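Local atomic coordinates of elongation factor G (Thermus thermophilus, PDB entry 2DY1), a protein that binds GTP with a magnesium ion and, as an EF-G-type translation elongation factor, probably hydrolyses it during translocation on the ribosome. Residues P158-L163 / V170-V175; K290-P295 / L406-S411; P452-R457 / L572-R577; G478-V483 / N539-E544. All coordinates share one frame; numbering follows the deposited sequence.

Contact 1 of 4, residues P158-L163 / V170-V175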
loop_
_atom_site.group_PDB
_atom_site.type_symbol
_atom_site.label_atom_id
_atom_site.label_comp_id
_atom_site.label_asym_id
_atom_site.label_seq_id
_atom_site.Cartn_x
_atom_site.Cartn_y
_atom_site.Cartn_z
ATOM N N PRO A 158 3.524 -24.253 19.173
ATOM C CA PRO A 158 3.483 -25.341 18.185
ATOM C C PRO A 158 2.308 -26.287 18.383
ATOM O O PRO A 158 2.175 -26.912 19.424
ATOM C CB PRO A 158 4.822 -26.060 18.389
ATOM C CG PRO A 158 5.707 -24.985 18.994
ATOM C CD PRO A 158 4.774 -24.275 19.947
ATOM N N ILE A 159 1.446 -26.389 17.385
ATOM C CA ILE A 159 0.312 -27.295 17.444
ATOM C C ILE A 159 0.715 -28.592 16.763
ATOM O O ILE A 159 0.368 -29.686 17.212
ATOM C CB ILE A 159 -0.918 -26.715 16.682
ATOM C CG1 ILE A 159 -1.346 -25.390 17.318
ATOM C CG2 ILE A 159 -2.048 -27.736 16.633
ATOM C CD1 ILE A 159 -1.625 -25.475 18.804
ATOM N N ASP A 160 1.458 -28.460 15.668
ATOM C CA ASP A 160 1.865 -29.620 14.883
ATOM C C ASP A 160 3.369 -29.745 14.794
ATOM O O ASP A 160 4.088 -28.740 14.835
ATOM C CB ASP A 160 1.423 -29.472 13.415
ATOM C CG ASP A 160 -0.069 -29.347 13.251
ATOM O OD1 ASP A 160 -0.788 -30.184 13.834
ATOM O OD2 ASP A 160 -0.516 -28.427 12.511
ATOM N N LEU A 161 3.804 -30.994 14.642
ATOM C CA LEU A 161 5.200 -31.324 14.357
ATOM C C LEU A 161 5.087 -32.204 13.100
ATOM O O LEU A 161 4.061 -32.818 12.840
ATOM C CB LEU A 161 5.856 -32.095 15.497
ATOM C CG LEU A 161 6.055 -31.281 16.771
ATOM C CD1 LEU A 161 6.687 -32.204 17.814
ATOM C CD2 LEU A 161 6.922 -30.051 16.536
ATOM N N PRO A 162 6.146 -32.270 12.297
ATOM C CA PRO A 162 6.067 -33.086 11.087
ATOM C C PRO A 162 6.226 -34.580 11.278
ATOM O O PRO A 162 7.039 -35.035 12.102
ATOM C CB PRO A 162 7.174 -32.515 10.208
ATOM C CG PRO A 162 8.190 -32.016 11.211
ATOM C CD PRO A 162 7.385 -31.482 12.369
ATOM N N LEU A 163 5.428 -35.345 10.535
ATOM C CA LEU A 163 5.577 -36.796 10.555
ATOM C C LEU A 163 6.406 -37.164 9.336
ATOM O O LEU A 163 6.060 -36.816 8.211
ATOM C CB LEU A 163 4.221 -37.504 10.488
ATOM C CG LEU A 163 4.320 -39.028 10.468
ATOM C CD1 LEU A 163 4.860 -39.487 11.826
ATOM C CD2 LEU A 163 2.942 -39.651 10.222
ATOM N N VAL A 170 5.324 -36.792 5.368
ATOM C CA VAL A 170 4.066 -37.439 4.998
ATOM C C VAL A 170 2.876 -37.065 5.853
ATOM O O VAL A 170 1.757 -37.471 5.550
ATOM C CB VAL A 170 4.175 -38.990 5.058
ATOM C CG1 VAL A 170 5.275 -39.465 4.121
ATOM C CG2 VAL A 170 4.461 -39.459 6.502
ATOM N N GLY A 171 3.094 -36.297 6.914
ATOM C CA GLY A 171 1.965 -35.987 7.761
ATOM C C GLY A 171 2.232 -35.097 8.950
ATOM O O GLY A 171 3.206 -34.344 8.995
ATOM N N LEU A 172 1.343 -35.230 9.932
ATOM C CA LEU A 172 1.375 -34.403 11.120
ATOM C C LEU A 172 1.326 -35.180 12.412
ATOM O O LEU A 172 0.709 -36.244 12.491
ATOM C CB LEU A 172 0.131 -33.491 11.154
ATOM C CG LEU A 172 -0.207 -32.587 9.975
ATOM C CD1 LEU A 172 -1.438 -31.758 10.311
ATOM C CD2 LEU A 172 0.988 -31.688 9.698
ATOM N N ILE A 173 1.996 -34.629 13.413
ATOM C CA ILE A 173 1.940 -35.158 14.770
ATOM C C ILE A 173 1.258 -34.018 15.516
ATOM O O ILE A 173 1.790 -32.897 15.601
ATOM C CB ILE A 173 3.337 -35.396 15.379
ATOM C CG1 ILE A 173 4.057 -36.504 14.621
ATOM C CG2 ILE A 173 3.197 -35.809 16.864
ATOM C CD1 ILE A 173 5.510 -36.661 15.022
ATOM N N ASP A 174 0.062 -34.288 16.024
ATOM C CA ASP A 174 -0.696 -33.281 16.752
ATOM C C ASP A 174 -0.172 -33.363 18.182
ATOM O O ASP A 174 -0.470 -34.315 18.898
ATOM C CB ASP A 174 -2.183 -33.623 16.669
ATOM C CG ASP A 174 -3.030 -32.674 17.470
ATOM O OD1 ASP A 174 -2.993 -32.799 18.709
ATOM O OD2 ASP A 174 -3.711 -31.805 16.871
ATOM N N VAL A 175 0.641 -32.377 18.564
ATOM C CA VAL A 175 1.309 -32.367 19.871
ATOM C C VAL A 175 0.401 -32.582 21.058
ATOM O O VAL A 175 0.673 -33.421 21.922
ATOM C CB VAL A 175 2.081 -31.038 20.084
ATOM C CG1 VAL A 175 2.759 -31.030 21.429
ATOM C CG2 VAL A 175 3.103 -30.854 18.982
#
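A beta hairpin of the GTP-binding domain is built here, Leu161 and Ile173 facing each other as an antiparallel hydrogen-bonded pair. Their backbones exchange two bonds, Ile173 N to Leu161 O at 2.8 Å and Leu161 N to Ile173 O at 2.9 Å. Further along, Val170 and Gly171 both face Leu163 in a classic beta bulge: Leu163 O accepts from Val170 N at 2.9 Å, close to straight (171°), and from Gly171 N at 3.3 Å on a more bent path. One face of the hairpin is apolar. Leu161 CG meets Val175 CG2 at 3.7 Å, and Leu163, its CG swung anti to the backbone N (chi1 178°), crosses the Ile173 side chain at about a right angle, CD1 nearest CG1. Helix 198-213 packs on this side through Val201 and Phe204. On the other face the carboxylate of Asp160 lies against a methyl of Leu172, OD1 to CD1 3.9 Å, while OD2 accepts from the backbone N of Leu252, tying the hairpin to strand 248-252 within the mixed sheet. With an alanine in place of Asp160, the Leu252 amide would probably lose its acceptor and a gap would open beside the Leu172 methyl.

Contact 2 of 4, residues K290-P295 / L406-S411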
loop_
_atom_site.group_PDB
_atom_site.type_symbol
_atom_site.label_atom_id
_atom_site.label_comp_id
_atom_site.label_asym_id
_atom_site.label_seq_id
_atom_site.Cartn_x
_atom_site.Cartn_y
_atom_site.Cartn_z
ATOM N N LYS A 290 -12.945 -3.371 -0.052
ATOM C CA LYS A 290 -12.339 -3.340 -1.393
ATOM C C LYS A 290 -13.415 -3.258 -2.446
ATOM O O LYS A 290 -14.599 -3.545 -2.194
ATOM C CB LYS A 290 -11.457 -4.573 -1.674
ATOM C CG LYS A 290 -12.222 -5.866 -1.830
ATOM C CD LYS A 290 -11.376 -7.002 -2.425
ATOM C CE LYS A 290 -11.309 -6.871 -3.957
ATOM N NZ LYS A 290 -10.214 -7.714 -4.562
ATOM N N VAL A 291 -12.981 -2.915 -3.656
ATOM C CA VAL A 291 -13.893 -2.770 -4.773
ATOM C C VAL A 291 -13.266 -3.386 -6.017
ATOM O O VAL A 291 -12.045 -3.307 -6.187
ATOM C CB VAL A 291 -14.132 -1.268 -5.068
ATOM C CG1 VAL A 291 -14.818 -1.090 -6.423
ATOM C CG2 VAL A 291 -15.002 -0.645 -3.958
ATOM N N GLN A 292 -14.076 -4.072 -6.818
ATOM C CA GLN A 292 -13.600 -4.567 -8.124
ATOM C C GLN A 292 -14.453 -3.872 -9.177
ATOM O O GLN A 292 -15.612 -3.586 -8.932
ATOM C CB GLN A 292 -13.837 -6.068 -8.336
ATOM C CG GLN A 292 -12.894 -7.008 -7.621
ATOM C CD GLN A 292 -11.440 -6.790 -8.007
ATOM O OE1 GLN A 292 -10.606 -6.465 -7.171
ATOM N NE2 GLN A 292 -11.132 -6.983 -9.296
ATOM N N VAL A 293 -13.882 -3.590 -10.347
ATOM C CA VAL A 293 -14.681 -3.063 -11.467
ATOM C C VAL A 293 -14.160 -3.954 -12.608
ATOM O O VAL A 293 -13.391 -3.512 -13.464
ATOM C CB VAL A 293 -14.414 -1.555 -11.774
ATOM C CG1 VAL A 293 -15.388 -1.058 -12.841
ATOM C CG2 VAL A 293 -14.571 -0.714 -10.522
ATOM N N ASP A 294 -14.536 -5.233 -12.567
ATOM C CA ASP A 294 -14.082 -6.220 -13.558
ATOM C C ASP A 294 -14.770 -5.989 -14.895
ATOM O O ASP A 294 -15.964 -5.724 -14.946
ATOM C CB ASP A 294 -14.407 -7.652 -13.095
ATOM C CG ASP A 294 -13.579 -8.103 -11.888
ATOM O OD1 ASP A 294 -14.092 -8.905 -11.072
ATOM O OD2 ASP A 294 -12.415 -7.685 -11.753
ATOM N N PRO A 295 -14.022 -6.086 -16.003
ATOM C CA PRO A 295 -14.661 -5.878 -17.305
ATOM C C PRO A 295 -15.908 -6.752 -17.468
ATOM O O PRO A 295 -15.896 -7.945 -17.133
ATOM C CB PRO A 295 -13.564 -6.265 -18.291
ATOM C CG PRO A 295 -12.318 -5.852 -17.575
ATOM C CD PRO A 295 -12.576 -6.309 -16.144
ATOM N N LEU A 406 -9.076 3.833 -10.483
ATOM C CA LEU A 406 -8.899 4.385 -9.141
ATOM C C LEU A 406 -10.008 3.951 -8.190
ATOM O O LEU A 406 -9.810 3.976 -6.979
ATOM C CB LEU A 406 -8.759 5.921 -9.198
ATOM C CG LEU A 406 -7.357 6.528 -9.394
ATOM C CD1 LEU A 406 -6.565 6.391 -8.107
ATOM C CD2 LEU A 406 -6.614 5.842 -10.543
ATOM N N GLU A 407 -11.175 3.580 -8.714
ATOM C CA GLU A 407 -12.236 3.061 -7.837
ATOM C C GLU A 407 -11.771 1.709 -7.333
ATOM O O GLU A 407 -11.903 1.379 -6.145
ATOM C CB GLU A 407 -13.540 2.813 -8.596
ATOM C CG GLU A 407 -14.426 3.988 -8.760
ATOM C CD GLU A 407 -14.876 4.565 -7.432
ATOM O OE1 GLU A 407 -15.207 3.796 -6.491
ATOM O OE2 GLU A 407 -14.908 5.800 -7.349
ATOM N N GLU A 408 -11.250 0.899 -8.251
ATOM C CA GLU A 408 -10.795 -0.429 -7.915
ATOM C C GLU A 408 -9.529 -0.371 -7.078
ATOM O O GLU A 408 -9.345 -1.170 -6.153
ATOM C CB GLU A 408 -10.555 -1.203 -9.229
ATOM C CG GLU A 408 -10.146 -2.618 -9.081
ATOM C CD GLU A 408 -10.106 -3.309 -10.433
ATOM O OE1 GLU A 408 -11.152 -3.826 -10.891
ATOM O OE2 GLU A 408 -9.008 -3.324 -11.019
ATOM N N ASP A 409 -8.666 0.608 -7.354
ATOM C CA ASP A 409 -7.404 0.683 -6.631
ATOM C C ASP A 409 -7.048 2.072 -6.139
ATOM O O ASP A 409 -6.327 2.821 -6.784
ATOM C CB ASP A 409 -6.278 0.140 -7.522
ATOM C CG ASP A 409 -4.950 0.063 -6.805
ATOM O OD1 ASP A 409 -4.858 0.345 -5.583
ATOM O OD2 ASP A 409 -3.971 -0.297 -7.480
ATOM N N PRO A 410 -7.576 2.439 -4.965
ATOM C CA PRO A 410 -7.316 3.749 -4.363
ATOM C C PRO A 410 -5.893 3.889 -3.801
ATOM O O PRO A 410 -5.563 4.918 -3.186
ATOM C CB PRO A 410 -8.402 3.855 -3.274
ATOM C CG PRO A 410 -9.467 2.914 -3.733
ATOM C CD PRO A 410 -8.674 1.748 -4.268
ATOM N N SER A 411 -5.054 2.859 -3.980
ATOM C CA SER A 411 -3.669 2.958 -3.521
ATOM C C SER A 411 -2.817 3.655 -4.584
ATOM O O SER A 411 -1.639 3.920 -4.361
ATOM C CB SER A 411 -3.065 1.585 -3.193
ATOM O OG SER A 411 -2.640 0.897 -4.362
HETATM O O HOH W 1 -10.514 -1.445 -3.590
HETATM O O HOH W 2 -8.449 -5.985 -10.469
#
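Val293 N gives its hydrogen to Glu408 OE1 at 2.8 Å, almost straight at 171°, and the carboxylate receives it on the anti lone pair, the side away from OE2. This is the one direct hydrogen bond between segment 290-295 and the last turn of helix 392-408. Glu408 reaches it with CG anti to the backbone N (chi1 -177°) and the chain extended beyond, so that its CG passes Val291 O at 3.5 Å. Van der Waals contacts flank the bond: Val291 CB lies 3.6 Å from the carbonyl Glu407 O, and Val293 CG2 touches the aliphatic Glu407 CB.

Two waters add bridges. One accepts from Val291 N and donates to Glu408 O, bridging the last turn of the helix to the strand; the other links Gln292 NE2 more weakly to Glu408 OE2. The Gln292 amide lies nearly parallel to the Glu408 carboxylate, their planes 16° apart. It is held by NE2, which donates to Asp294 OD2 at 2.9 Å, and by OE1, which accepts from Lys290 NZ at 2.9 Å, both in its own segment, and from Arg63 NE outside it. Farther out, Arg439 of helix 430-442 forms salt bridges with both Asp294 OD2 and Glu408 OE2, and Glu407 OE1 bonds to His357 ND1.

The contact thus joins domain 2 to domain III through a polar network. Asp294 OD2 and Glu408 OE1 stand 4.2 Å apart, two like charges whose repulsion the shared guanidinium of Arg439 is likely to offset, which is consistent with both carboxylates being ionised.

Contact 3 of 4, residues P452-R457 / L572-R577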
loop_
_atom_site.group_PDB
_atom_site.type_symbol
_atom_site.label_atom_id
_atom_site.label_comp_id
_atom_site.label_asym_id
_atom_site.label_seq_id
_atom_site.Cartn_x
_atom_site.Cartn_y
_atom_site.Cartn_z
ATOM N N PRO A 452 8.900 11.025 -15.448
ATOM C CA PRO A 452 8.412 12.404 -15.309
ATOM C C PRO A 452 9.493 13.440 -15.585
ATOM O O PRO A 452 10.674 13.215 -15.304
ATOM C CB PRO A 452 7.971 12.480 -13.842
ATOM C CG PRO A 452 7.573 11.038 -13.522
ATOM C CD PRO A 452 8.674 10.247 -14.216
ATOM N N LYS A 453 9.063 14.579 -16.110
ATOM C CA LYS A 453 9.970 15.696 -16.366
ATOM C C LYS A 453 10.378 16.278 -15.014
ATOM O O LYS A 453 9.581 16.304 -14.081
ATOM C CB LYS A 453 9.254 16.760 -17.188
ATOM C CG LYS A 453 8.946 16.327 -18.597
ATOM C CD LYS A 453 8.175 17.399 -19.320
ATOM C CE LYS A 453 7.884 17.001 -20.753
ATOM N NZ LYS A 453 7.102 18.066 -21.439
ATOM N N VAL A 454 11.619 16.744 -14.910
ATOM C CA VAL A 454 12.110 17.319 -13.665
ATOM C C VAL A 454 11.654 18.767 -13.554
ATOM O O VAL A 454 11.729 19.528 -14.516
ATOM C CB VAL A 454 13.653 17.278 -13.602
ATOM C CG1 VAL A 454 14.161 18.021 -12.374
ATOM C CG2 VAL A 454 14.121 15.829 -13.556
ATOM N N PRO A 455 11.151 19.156 -12.379
ATOM C CA PRO A 455 10.694 20.534 -12.195
ATOM C C PRO A 455 11.849 21.495 -11.899
ATOM O O PRO A 455 12.042 21.932 -10.759
ATOM C CB PRO A 455 9.707 20.412 -11.037
ATOM C CG PRO A 455 10.322 19.327 -10.212
ATOM C CD PRO A 455 10.732 18.307 -11.250
ATOM N N TYR A 456 12.623 21.805 -12.932
ATOM C CA TYR A 456 13.740 22.733 -12.793
ATOM C C TYR A 456 13.182 24.107 -12.451
ATOM O O TYR A 456 12.014 24.406 -12.700
ATOM C CB TYR A 456 14.526 22.832 -14.102
ATOM C CG TYR A 456 15.289 21.584 -14.448
ATOM C CD1 TYR A 456 16.434 21.225 -13.739
ATOM C CD2 TYR A 456 14.851 20.742 -15.466
ATOM C CE1 TYR A 456 17.128 20.044 -14.038
ATOM C CE2 TYR A 456 15.532 19.564 -15.768
ATOM C CZ TYR A 456 16.662 19.222 -15.052
ATOM O OH TYR A 456 17.312 18.042 -15.341
ATOM N N ARG A 457 14.022 24.944 -11.864
ATOM C CA ARG A 457 13.598 26.287 -11.523
ATOM C C ARG A 457 14.746 27.218 -11.830
ATOM O O ARG A 457 15.775 26.786 -12.352
ATOM C CB ARG A 457 13.185 26.361 -10.056
ATOM C CG ARG A 457 11.919 25.551 -9.821
ATOM C CD ARG A 457 11.236 25.856 -8.521
ATOM N NE ARG A 457 10.048 25.023 -8.382
ATOM C CZ ARG A 457 9.488 24.748 -7.216
ATOM N NH1 ARG A 457 10.011 25.256 -6.110
ATOM N NH2 ARG A 457 8.448 23.927 -7.148
ATOM N N LEU A 572 18.397 25.932 -11.532
ATOM C CA LEU A 572 18.362 25.169 -10.289
ATOM C C LEU A 572 17.678 23.831 -10.553
ATOM O O LEU A 572 16.838 23.729 -11.439
ATOM C CB LEU A 572 17.565 25.918 -9.216
ATOM C CG LEU A 572 18.023 27.319 -8.804
ATOM C CD1 LEU A 572 17.041 27.871 -7.786
ATOM C CD2 LEU A 572 19.429 27.262 -8.208
ATOM N N GLU A 573 18.052 22.811 -9.789
ATOM C CA GLU A 573 17.433 21.498 -9.941
ATOM C C GLU A 573 17.098 20.961 -8.567
ATOM O O GLU A 573 17.733 21.318 -7.578
ATOM C CB GLU A 573 18.369 20.525 -10.674
ATOM C CG GLU A 573 19.580 20.090 -9.877
ATOM C CD GLU A 573 20.457 19.127 -10.662
ATOM O OE1 GLU A 573 19.904 18.188 -11.271
ATOM O OE2 GLU A 573 21.695 19.303 -10.664
ATOM N N PRO A 574 16.076 20.095 -8.475
ATOM C CA PRO A 574 15.770 19.590 -7.140
ATOM C C PRO A 574 16.744 18.510 -6.683
ATOM O O PRO A 574 17.136 17.641 -7.458
ATOM C CB PRO A 574 14.333 19.089 -7.276
ATOM C CG PRO A 574 14.217 18.743 -8.707
ATOM C CD PRO A 574 14.997 19.798 -9.428
ATOM N N ILE A 575 17.139 18.605 -5.415
ATOM C CA ILE A 575 18.055 17.662 -4.781
ATOM C C ILE A 575 17.252 16.871 -3.756
ATOM O O ILE A 575 16.469 17.440 -3.001
ATOM C CB ILE A 575 19.203 18.406 -4.046
ATOM C CG1 ILE A 575 20.014 19.235 -5.046
ATOM C CG2 ILE A 575 20.100 17.398 -3.309
ATOM C CD1 ILE A 575 20.527 18.462 -6.245
ATOM N N TYR A 576 17.436 15.556 -3.734
ATOM C CA TYR A 576 16.711 14.704 -2.802
ATOM C C TYR A 576 17.633 13.985 -1.826
ATOM O O TYR A 576 18.821 13.784 -2.105
ATOM C CB TYR A 576 15.896 13.649 -3.576
ATOM C CG TYR A 576 14.569 14.154 -4.114
ATOM C CD1 TYR A 576 14.511 15.263 -4.962
ATOM C CD2 TYR A 576 13.366 13.554 -3.726
ATOM C CE1 TYR A 576 13.278 15.768 -5.401
ATOM C CE2 TYR A 576 12.138 14.043 -4.158
ATOM C CZ TYR A 576 12.103 15.156 -4.992
ATOM O OH TYR A 576 10.888 15.674 -5.376
ATOM N N ARG A 577 17.088 13.646 -0.662
ATOM C CA ARG A 577 17.833 12.864 0.316
ATOM C C ARG A 577 17.526 11.411 -0.016
ATOM O O ARG A 577 16.353 11.048 -0.106
ATOM C CB ARG A 577 17.458 13.230 1.775
ATOM C CG ARG A 577 16.022 13.677 2.132
ATOM C CD ARG A 577 15.910 13.809 3.664
ATOM N NE ARG A 577 14.849 14.659 4.229
ATOM C CZ ARG A 577 14.742 15.974 4.051
ATOM N NH1 ARG A 577 15.619 16.622 3.299
ATOM N NH2 ARG A 577 13.783 16.652 4.670
HETATM O O HOH W 3 19.812 17.662 -13.949
#
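Arg457 and Leu572 form an antiparallel hydrogen-bonded pair, Leu572 N to Arg457 O at 2.9 Å and Arg457 N to Leu572 O at 3.1 Å. Just before the bridge the chain is folded into an inverse gamma turn centred on Pro455, closed by a weak bond from Tyr456 N to Val454 O.

The apolar part is a meeting of valine and proline. Val454, with CG1 anti to the backbone N (chi1 174°), sets that methyl 3.5 Å from Pro574 CD. The same methyl sits over the centre of the Tyr456 ring, 3.8 Å above its plane, so this one methyl touches both the tyrosine face and the proline. Pro455 CG comes near Pro574 CG as well.

Aromatic and polar contacts share the Tyr456 ring. Its edge is turned to the strand: CD1 lies 3.4 Å from Leu572 O, which is close to the ring plane, and CE1 is 3.6 Å from Glu573 CB. Tyrosine and glutamate run side by side in the same direction, which lets one water bridge Tyr456 OH and Glu573 OE1, donating to the latter at 2.7 Å. Glu573 OE2 has a salt bridge to Arg598.

In this way the linker after strand 447-450 enters strand 457-460, which pairs along strand 569-583 of the C-terminal domain. Strand 638-648 lies next to it, where Tyr646 touches Arg457 and Pro574 and bonds through its OH to Pro455 O.

Contact 4 of 4, residues G478-V483 / N539-E544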
loop_
_atom_site.group_PDB
_atom_site.type_symbol
_atom_site.label_atom_id
_atom_site.label_comp_id
_atom_site.label_asym_id
_atom_site.label_seq_id
_atom_site.Cartn_x
_atom_site.Cartn_y
_atom_site.Cartn_z
ATOM N N GLY A 478 -7.629 54.637 -22.251
ATOM C CA GLY A 478 -6.241 54.213 -22.307
ATOM C C GLY A 478 -5.753 53.416 -21.107
ATOM O O GLY A 478 -6.513 53.122 -20.188
ATOM N N GLN A 479 -4.473 53.066 -21.133
ATOM C CA GLN A 479 -3.853 52.303 -20.055
ATOM C C GLN A 479 -2.535 52.919 -19.643
ATOM O O GLN A 479 -1.783 53.411 -20.486
ATOM C CB GLN A 479 -3.589 50.858 -20.492
ATOM C CG GLN A 479 -4.817 49.967 -20.497
ATOM C CD GLN A 479 -5.457 49.843 -19.126
ATOM O OE1 GLN A 479 -6.631 49.494 -19.010
ATOM N NE2 GLN A 479 -4.691 50.122 -18.081
ATOM N N TYR A 480 -2.243 52.891 -18.342
ATOM C CA TYR A 480 -0.977 53.431 -17.880
ATOM C C TYR A 480 -0.508 52.781 -16.579
ATOM O O TYR A 480 -1.221 52.791 -15.581
ATOM C CB TYR A 480 -1.076 54.955 -17.708
ATOM C CG TYR A 480 0.214 55.601 -17.265
ATOM C CD1 TYR A 480 0.564 55.668 -15.906
ATOM C CD2 TYR A 480 1.102 56.126 -18.197
ATOM C CE1 TYR A 480 1.761 56.244 -15.509
ATOM C CE2 TYR A 480 2.310 56.699 -17.808
ATOM C CZ TYR A 480 2.631 56.754 -16.459
ATOM O OH TYR A 480 3.824 57.312 -16.085
ATOM N N GLY A 481 0.691 52.198 -16.642
ATOM C CA GLY A 481 1.314 51.573 -15.485
ATOM C C GLY A 481 2.793 51.888 -15.550
ATOM O O GLY A 481 3.408 51.773 -16.609
ATOM N N ASP A 482 3.386 52.284 -14.421
ATOM C CA ASP A 482 4.804 52.635 -14.403
ATOM C C ASP A 482 5.355 52.123 -13.083
ATOM O O ASP A 482 4.980 52.608 -12.008
ATOM C CB ASP A 482 4.935 54.157 -14.500
ATOM C CG ASP A 482 6.359 54.634 -14.407
ATOM O OD1 ASP A 482 6.545 55.864 -14.310
ATOM O OD2 ASP A 482 7.297 53.810 -14.436
ATOM N N VAL A 483 6.232 51.134 -13.179
ATOM C CA VAL A 483 6.805 50.493 -12.005
ATOM C C VAL A 483 8.319 50.400 -12.041
ATOM O O VAL A 483 8.900 49.988 -13.047
ATOM C CB VAL A 483 6.236 49.029 -11.886
ATOM C CG1 VAL A 483 6.887 48.286 -10.725
ATOM C CG2 VAL A 483 4.728 49.072 -11.720
ATOM N N ASN A 539 9.640 52.897 -6.897
ATOM C CA ASN A 539 9.295 54.155 -7.541
ATOM C C ASN A 539 8.296 53.796 -8.643
ATOM O O ASN A 539 8.045 52.613 -8.910
ATOM C CB ASN A 539 10.563 54.816 -8.121
ATOM C CG ASN A 539 10.351 56.275 -8.529
ATOM O OD1 ASN A 539 11.180 56.857 -9.248
ATOM N ND2 ASN A 539 9.268 56.872 -8.062
ATOM N N GLY A 540 7.714 54.811 -9.260
ATOM C CA GLY A 540 6.746 54.566 -10.316
ATOM C C GLY A 540 5.855 55.783 -10.424
ATOM O O GLY A 540 6.146 56.842 -9.853
ATOM N N SER A 541 4.763 55.657 -11.159
ATOM C CA SER A 541 3.853 56.778 -11.286
ATOM C C SER A 541 2.537 56.243 -11.811
ATOM O O SER A 541 2.468 55.100 -12.281
ATOM C CB SER A 541 4.426 57.845 -12.235
ATOM O OG SER A 541 4.560 57.389 -13.582
ATOM N N TYR A 542 1.496 57.058 -11.711
ATOM C CA TYR A 542 0.183 56.655 -12.189
ATOM C C TYR A 542 -0.598 57.868 -12.658
ATOM O O TYR A 542 -0.221 59.007 -12.389
ATOM C CB TYR A 542 -0.607 55.952 -11.083
ATOM C CG TYR A 542 -1.305 56.883 -10.122
ATOM C CD1 TYR A 542 -0.588 57.599 -9.161
ATOM C CD2 TYR A 542 -2.681 57.078 -10.193
ATOM C CE1 TYR A 542 -1.224 58.490 -8.300
ATOM C CE2 TYR A 542 -3.324 57.960 -9.345
ATOM C CZ TYR A 542 -2.588 58.666 -8.402
ATOM O OH TYR A 542 -3.219 59.569 -7.594
ATOM N N HIS A 543 -1.682 57.614 -13.379
ATOM C CA HIS A 543 -2.546 58.692 -13.839
ATOM C C HIS A 543 -3.941 58.280 -13.421
ATOM O O HIS A 543 -4.391 57.166 -13.712
ATOM C CB HIS A 543 -2.464 58.874 -15.362
ATOM C CG HIS A 543 -1.273 59.664 -15.808
ATOM N ND1 HIS A 543 -1.074 60.978 -15.436
ATOM C CD2 HIS A 543 -0.219 59.331 -16.591
ATOM C CE1 HIS A 543 0.049 61.420 -15.972
ATOM N NE2 HIS A 543 0.588 60.441 -16.678
ATOM N N GLU A 544 -4.594 59.175 -12.697
ATOM C CA GLU A 544 -5.935 58.973 -12.191
ATOM C C GLU A 544 -6.882 58.388 -13.233
ATOM O O GLU A 544 -7.695 57.515 -12.929
ATOM C CB GLU A 544 -6.477 60.315 -11.686
ATOM C CG GLU A 544 -7.943 60.310 -11.331
ATOM C CD GLU A 544 -8.329 59.070 -10.569
ATOM O OE1 GLU A 544 -7.443 58.493 -9.907
ATOM O OE2 GLU A 544 -9.513 58.672 -10.624
#
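The Tyr480 ring carries His543 on one face: the imidazole CD2 sits over the ring centre, 3.6 Å above its plane, in an edge-to-face pair whose planes meet at 64°, centroids 4.6 Å apart. At the edge of the same ring, near its plane, run Ser541 O and the CA of Tyr542, the latter 3.7 Å from Tyr480 CE1. With CG anti to the backbone N (chi1 -178°), the tyrosine is laid across toward the neighbouring strand, and its hydroxyl ends at Ser541.

There a chain of two short hydrogen bonds forms. Tyr480 OH donates to Ser541 OG at 2.6 Å, and Ser541 OG donates to Asp482 OD1, also at 2.6 Å, reaching the carboxylate on its anti side, 15° out of plane. The serine oxygen is therefore gripped as acceptor and donor at once. OD2 of the same aspartate accepts from Gln467 NE2, so both carboxylate oxygens are held.

The contact lies in domain IV, where strand 477-489 runs antiparallel to the end of strand 533-541 and the residues that follow it, in a mixed four-stranded sheet. Val483 and Gly540 form a non-hydrogen-bonded pair, their CA atoms 4.4 Å apart, and a side chain on Gly540 would strike Asp482 O. A phenylalanine in place of Tyr480 would probably leave Ser541 OG without the hydroxyl that donates to it and the serine freer to turn. Behind the sheet, helix 549-566 receives Val483 on Phe552 and Ala555, while Ser547 OG ties Tyr480 O to His543 N.

How the contacts relate
The four contacts illustrate how chemistry tracks position in an elongated multidomain chain. Contacts 1 and 4 each join strands within a single domain, the nucleotide-binding domain and domain IV, and lie on opposite sides of the chain's centre, their own centres about 91 Å apart. Contact 1 is buried and rests on backbone ladder and apolar packing; contact 4 is only partly buried and leans on side-chain hydroxyls and rings. Contacts 2 and 3 instead link different domains, 2 with III and IV with the C-terminal domain. Contact 2, buried near the middle of the molecule, relies on charge and water, whereas partly buried contact 3 combines a single beta bridge with proline packing. No two contacts share a strand or helix.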